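Local atomic coordinates of export chaperone SatS (Mycobacterium tuberculosis H37Rv, PDB entry 6DNM), a protein that acts as a chaperone for the SecA2 protein export pathway. Residues 12-26 against 89-102. Numbering follows the deposited sequence.
Sequences FWLQVGIDPIQIMTG and LAVAVTDDNVYVLS
Strand 98-100 forms one edge of a mixed four-stranded sheet by pairing in parallel with strand 19-24, Q22, I23 and M24 lying beside V98, Y99 and V100. As parallel pairing requires, the hydrogen bonds link staggered residues: Q22 N donates to N97 O at 3.1 Å, Y99 N to Q22 O, and M24 N to Y99 O at 2.8 Å. Beyond the strand, L101 N donates a hydrogen bond to M24 O at 2.8 Å. I23 and Y99 share the sheet face packed on helix 117-134. Tyrosine suits both demands here: with CG anti to the carbonyl carbon (chi1 -63°), its ring turns an apolar edge to I21, CE2 lying 4.1 Å from I21 CB, while its hydroxyl is hydrogen-bonded to E125. On the other face the extended Q22 runs alongside V98, its amide nitrogen hydrogen-bonded to the Y31 hydroxyl. Ahead of strand 98-100, where residues 94-96 loop away, a water bridges the gap. P20, lacking an N-H, offers its carbonyl, to which the water donates at 2.7 Å while accepting from T94 N and N97 ND2. Farther out, tryptophan supplies wide apolar faces and an in-plane N-H: P20 CG and F12 CD2 sandwich the W13 indole, L89 CD1 touches CZ2, and NE1 gives A90 O a nearly straight hydrogen bond (2.9 Å, 169°). Backbone pairing thus sets the strand register, whereas indole and water satisfy polar atoms where regular pairing is absent.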
loop_
_atom_site.group_PDB
_atom_site.type_symbol
_atom_site.label_atom_id
_atom_site.label_comp_id
_atom_site.label_asym_id
_atom_site.label_seq_id
_atom_site.Cartn_x
_atom_site.Cartn_y
_atom_site.Cartn_z
ATOM N N PHE A 12 -2.596 -12.899 -16.417
ATOM C CA PHE A 12 -2.439 -13.763 -15.250
ATOM C C PHE A 12 -2.950 -13.104 -13.969
ATOM O O PHE A 12 -3.769 -13.681 -13.244
ATOM C CB PHE A 12 -0.977 -14.169 -15.075
ATOM C CG PHE A 12 -0.732 -14.980 -13.829
ATOM C CD1 PHE A 12 -0.936 -16.351 -13.833
ATOM C CD2 PHE A 12 -0.330 -14.370 -12.642
ATOM C CE1 PHE A 12 -0.723 -17.105 -12.690
ATOM C CE2 PHE A 12 -0.115 -15.116 -11.500
ATOM C CZ PHE A 12 -0.312 -16.489 -11.522
ATOM N N TRP A 13 -2.427 -11.921 -13.633
ATOM C CA TRP A 13 -2.761 -11.326 -12.341
ATOM C C TRP A 13 -4.231 -10.929 -12.275
ATOM O O TRP A 13 -4.878 -11.085 -11.227
ATOM C CB TRP A 13 -1.822 -10.152 -12.035
ATOM C CG TRP A 13 -0.423 -10.637 -11.765
ATOM C CD1 TRP A 13 0.662 -10.519 -12.589
ATOM C CD2 TRP A 13 0.028 -11.368 -10.612
ATOM N NE1 TRP A 13 1.761 -11.114 -12.013
ATOM C CE2 TRP A 13 1.398 -11.644 -10.803
ATOM C CE3 TRP A 13 -0.592 -11.808 -9.437
ATOM C CZ2 TRP A 13 2.161 -12.336 -9.862
ATOM C CZ3 TRP A 13 0.169 -12.490 -8.498
ATOM C CH2 TRP A 13 1.534 -12.744 -8.716
ATOM N N LEU A 14 -4.786 -10.459 -13.395
ATOM C CA LEU A 14 -6.218 -10.185 -13.454
ATOM C C LEU A 14 -7.032 -11.449 -13.197
ATOM O O LEU A 14 -7.992 -11.435 -12.419
ATOM C CB LEU A 14 -6.569 -9.576 -14.811
ATOM C CG LEU A 14 -7.980 -9.032 -14.993
ATOM C CD1 LEU A 14 -8.287 -7.949 -13.980
ATOM C CD2 LEU A 14 -8.129 -8.500 -16.397
ATOM N N GLN A 15 -6.637 -12.564 -13.810
ATOM C CA GLN A 15 -7.399 -13.798 -13.648
ATOM C C GLN A 15 -7.315 -14.332 -12.223
ATOM O O GLN A 15 -8.282 -14.906 -11.714
ATOM C CB GLN A 15 -6.891 -14.845 -14.633
ATOM C CG GLN A 15 -7.257 -14.562 -16.076
ATOM C CD GLN A 15 -7.026 -15.768 -16.963
ATOM O OE1 GLN A 15 -6.095 -15.790 -17.763
ATOM N NE2 GLN A 15 -7.866 -16.784 -16.812
ATOM N N VAL A 16 -6.161 -14.186 -11.564
ATOM C CA VAL A 16 -6.062 -14.658 -10.183
ATOM C C VAL A 16 -6.704 -13.705 -9.182
ATOM O O VAL A 16 -6.902 -14.084 -8.020
ATOM C CB VAL A 16 -4.634 -15.102 -9.815
ATOM C CG1 VAL A 16 -4.161 -16.196 -10.758
ATOM C CG2 VAL A 16 -3.679 -13.936 -9.827
ATOM N N GLY A 17 -7.034 -12.483 -9.593
ATOM C CA GLY A 17 -7.738 -11.553 -8.727
ATOM C C GLY A 17 -6.902 -10.975 -7.613
ATOM O O GLY A 17 -7.451 -10.466 -6.636
ATOM N N ILE A 18 -5.580 -11.040 -7.734
ATOM C CA ILE A 18 -4.657 -10.568 -6.713
ATOM C C ILE A 18 -3.635 -9.690 -7.423
ATOM O O ILE A 18 -3.148 -10.056 -8.497
ATOM C CB ILE A 18 -3.984 -11.762 -5.998
ATOM C CG1 ILE A 18 -5.038 -12.598 -5.249
ATOM C CG2 ILE A 18 -2.880 -11.301 -5.060
ATOM C CD1 ILE A 18 -4.577 -13.989 -4.810
ATOM N N ASP A 19 -3.330 -8.521 -6.840
ATOM C CA ASP A 19 -2.457 -7.549 -7.483
ATOM C C ASP A 19 -1.096 -7.525 -6.814
ATOM O O ASP A 19 -1.013 -7.293 -5.598
ATOM C CB ASP A 19 -3.039 -6.129 -7.371
ATOM C CG ASP A 19 -4.260 -5.903 -8.230
ATOM O OD1 ASP A 19 -4.417 -6.561 -9.277
ATOM O OD2 ASP A 19 -5.060 -5.029 -7.842
ATOM N N PRO A 20 -0.014 -7.649 -7.574
ATOM C CA PRO A 20 1.288 -7.202 -7.063
ATOM C C PRO A 20 1.288 -5.690 -6.929
ATOM O O PRO A 20 0.746 -4.974 -7.772
ATOM C CB PRO A 20 2.270 -7.647 -8.156
ATOM C CG PRO A 20 1.510 -8.696 -8.970
ATOM C CD PRO A 20 0.080 -8.236 -8.919
ATOM N N ILE A 21 1.868 -5.202 -5.834
ATOM C CA ILE A 21 1.955 -3.766 -5.603
ATOM C C ILE A 21 3.392 -3.388 -5.272
ATOM O O ILE A 21 4.185 -4.213 -4.813
ATOM C CB ILE A 21 0.981 -3.250 -4.513
ATOM C CG1 ILE A 21 1.411 -3.721 -3.126
ATOM C CG2 ILE A 21 -0.465 -3.660 -4.824
ATOM C CD1 ILE A 21 0.601 -3.072 -1.995
ATOM N N GLN A 22 3.721 -2.114 -5.513
ATOM C CA GLN A 22 5.029 -1.554 -5.201
ATOM C C GLN A 22 4.844 -0.424 -4.202
ATOM O O GLN A 22 4.001 0.454 -4.409
ATOM C CB GLN A 22 5.661 -0.980 -6.468
ATOM C CG GLN A 22 7.063 -0.405 -6.287
ATOM C CD GLN A 22 7.501 0.397 -7.489
ATOM O OE1 GLN A 22 6.855 1.383 -7.849
ATOM N NE2 GLN A 22 8.583 -0.033 -8.136
ATOM N N ILE A 23 5.628 -0.434 -3.125
ATOM C CA ILE A 23 5.564 0.608 -2.104
ATOM C C ILE A 23 6.937 1.249 -2.024
ATOM O O ILE A 23 7.916 0.576 -1.694
ATOM C CB ILE A 23 5.160 0.054 -0.727
ATOM C CG1 ILE A 23 3.801 -0.661 -0.782
ATOM C CG2 ILE A 23 5.161 1.183 0.309
ATOM C CD1 ILE A 23 3.479 -1.480 0.475
ATOM N N MET A 24 7.023 2.533 -2.339
ATOM C CA MET A 24 8.290 3.246 -2.297
ATOM C C MET A 24 8.312 4.188 -1.101
ATOM O O MET A 24 7.381 4.975 -0.898
ATOM C CB MET A 24 8.537 4.012 -3.601
ATOM C CG MET A 24 8.532 3.104 -4.833
ATOM S SD MET A 24 9.029 3.935 -6.363
ATOM C CE MET A 24 10.774 4.238 -6.073
ATOM N N THR A 25 9.356 4.079 -0.296
ATOM C CA THR A 25 9.611 5.007 0.791
ATOM C C THR A 25 10.955 5.675 0.541
ATOM O O THR A 25 11.704 5.288 -0.357
ATOM C CB THR A 25 9.615 4.294 2.151
ATOM O OG1 THR A 25 10.851 3.582 2.316
ATOM C CG2 THR A 25 8.454 3.308 2.262
ATOM N N GLY A 26 11.264 6.697 1.338
ATOM C CA GLY A 26 12.513 7.410 1.142
ATOM C C GLY A 26 13.739 6.526 1.219
ATOM O O GLY A 26 14.785 6.888 0.670
ATOM N N LEU A 89 6.134 -17.703 -13.150
ATOM C CA LEU A 89 5.581 -16.540 -12.469
ATOM C C LEU A 89 6.332 -15.291 -12.906
ATOM O O LEU A 89 7.564 -15.239 -12.856
ATOM C CB LEU A 89 5.705 -16.714 -10.957
ATOM C CG LEU A 89 5.037 -15.600 -10.140
ATOM C CD1 LEU A 89 3.521 -15.739 -10.194
ATOM C CD2 LEU A 89 5.522 -15.606 -8.698
ATOM N N ALA A 90 5.586 -14.286 -13.346
ATOM C CA ALA A 90 6.161 -13.024 -13.802
ATOM C C ALA A 90 5.468 -11.948 -12.986
ATOM O O ALA A 90 4.338 -11.561 -13.300
ATOM C CB ALA A 90 5.940 -12.813 -15.294
ATOM N N VAL A 91 6.130 -11.499 -11.924
ATOM C CA VAL A 91 5.571 -10.451 -11.083
ATOM C C VAL A 91 5.631 -9.146 -11.859
ATOM O O VAL A 91 6.689 -8.753 -12.364
ATOM C CB VAL A 91 6.321 -10.356 -9.749
ATOM C CG1 VAL A 91 5.688 -9.295 -8.864
ATOM C CG2 VAL A 91 6.311 -11.705 -9.058
ATOM N N ALA A 92 4.483 -8.495 -11.991
ATOM C CA ALA A 92 4.371 -7.247 -12.727
ATOM C C ALA A 92 3.410 -6.356 -11.965
ATOM O O ALA A 92 2.327 -6.803 -11.580
ATOM C CB ALA A 92 3.827 -7.508 -14.136
ATOM N N VAL A 93 3.814 -5.111 -11.734
ATOM C CA VAL A 93 3.005 -4.127 -11.026
ATOM C C VAL A 93 2.493 -3.121 -12.050
ATOM O O VAL A 93 3.283 -2.504 -12.771
ATOM C CB VAL A 93 3.821 -3.424 -9.927
ATOM C CG1 VAL A 93 2.971 -2.395 -9.204
ATOM C CG2 VAL A 93 4.400 -4.441 -8.950
ATOM N N THR A 94 1.176 -2.956 -12.119
ATOM C CA THR A 94 0.622 -1.940 -13.005
ATOM C C THR A 94 0.763 -0.553 -12.377
ATOM O O THR A 94 0.968 -0.406 -11.168
ATOM C CB THR A 94 -0.842 -2.233 -13.332
ATOM O OG1 THR A 94 -1.594 -2.273 -12.117
ATOM C CG2 THR A 94 -0.975 -3.578 -14.050
ATOM N N ASP A 95 0.649 0.473 -13.224
ATOM C CA ASP A 95 0.972 1.833 -12.793
ATOM C C ASP A 95 0.050 2.313 -11.680
ATOM O O ASP A 95 0.465 3.117 -10.835
ATOM C CB ASP A 95 0.906 2.804 -13.972
ATOM C CG ASP A 95 2.069 2.638 -14.951
ATOM O OD1 ASP A 95 2.983 1.823 -14.695
ATOM O OD2 ASP A 95 2.072 3.344 -15.983
ATOM N N ASP A 96 -1.192 1.828 -11.656
ATOM C CA ASP A 96 -2.160 2.194 -10.626
ATOM C C ASP A 96 -1.908 1.498 -9.296
ATOM O O ASP A 96 -2.598 1.798 -8.315
ATOM C CB ASP A 96 -3.590 1.917 -11.104
ATOM C CG ASP A 96 -3.805 0.467 -11.466
ATOM O OD1 ASP A 96 -4.804 -0.122 -11.008
ATOM O OD2 ASP A 96 -2.962 -0.091 -12.196
ATOM N N ASN A 97 -0.941 0.584 -9.244
ATOM C CA ASN A 97 -0.577 -0.111 -8.016
ATOM C C ASN A 97 0.806 0.294 -7.525
ATOM O O ASN A 97 1.460 -0.462 -6.790
ATOM C CB ASN A 97 -0.699 -1.622 -8.209
ATOM C CG ASN A 97 -2.128 -2.060 -8.261
ATOM O OD1 ASN A 97 -2.953 -1.550 -7.517
ATOM N ND2 ASN A 97 -2.443 -2.984 -9.158
ATOM N N VAL A 98 1.246 1.486 -7.914
ATOM C CA VAL A 98 2.499 2.080 -7.466
ATOM C C VAL A 98 2.163 3.118 -6.399
ATOM O O VAL A 98 1.453 4.092 -6.668
ATOM C CB VAL A 98 3.252 2.706 -8.651
ATOM C CG1 VAL A 98 4.414 3.552 -8.175
ATOM C CG2 VAL A 98 3.736 1.611 -9.593
ATOM N N TYR A 99 2.663 2.912 -5.186
ATOM C CA TYR A 99 2.341 3.755 -4.045
ATOM C C TYR A 99 3.619 4.364 -3.492
ATOM O O TYR A 99 4.547 3.641 -3.136
ATOM C CB TYR A 99 1.677 2.910 -2.966
ATOM C CG TYR A 99 0.367 2.303 -3.393
ATOM C CD1 TYR A 99 -0.771 3.086 -3.518
ATOM C CD2 TYR A 99 0.266 0.946 -3.692
ATOM C CE1 TYR A 99 -1.985 2.537 -3.904
ATOM C CE2 TYR A 99 -0.948 0.385 -4.079
ATOM C CZ TYR A 99 -2.070 1.191 -4.181
ATOM O OH TYR A 99 -3.280 0.648 -4.562
ATOM N N VAL A 100 3.668 5.687 -3.399
ATOM C CA VAL A 100 4.900 6.392 -3.050
ATOM C C VAL A 100 4.640 7.224 -1.805
ATOM O O VAL A 100 3.892 8.211 -1.852
ATOM C CB VAL A 100 5.403 7.278 -4.205
ATOM C CG1 VAL A 100 6.719 7.964 -3.830
ATOM C CG2 VAL A 100 5.566 6.454 -5.464
ATOM N N LEU A 101 5.275 6.847 -0.696
ATOM C CA LEU A 101 5.274 7.675 0.506
ATOM C C LEU A 101 6.434 8.662 0.540
ATOM O O LEU A 101 6.360 9.659 1.275
ATOM C CB LEU A 101 5.313 6.796 1.763
ATOM C CG LEU A 101 4.189 5.771 1.885
ATOM C CD1 LEU A 101 4.252 5.065 3.233
ATOM C CD2 LEU A 101 2.812 6.395 1.661
ATOM N N SER A 102 7.475 8.409 -0.256
ATOM C CA SER A 102 8.696 9.212 -0.283
ATOM C C SER A 102 8.410 10.695 -0.476
ATOM O O SER A 102 7.676 11.087 -1.383
ATOM C CB SER A 102 9.552 8.735 -1.451
ATOM O OG SER A 102 9.572 7.328 -1.498
HETATM O O HOH W 1 -0.382 -4.574 -10.212
#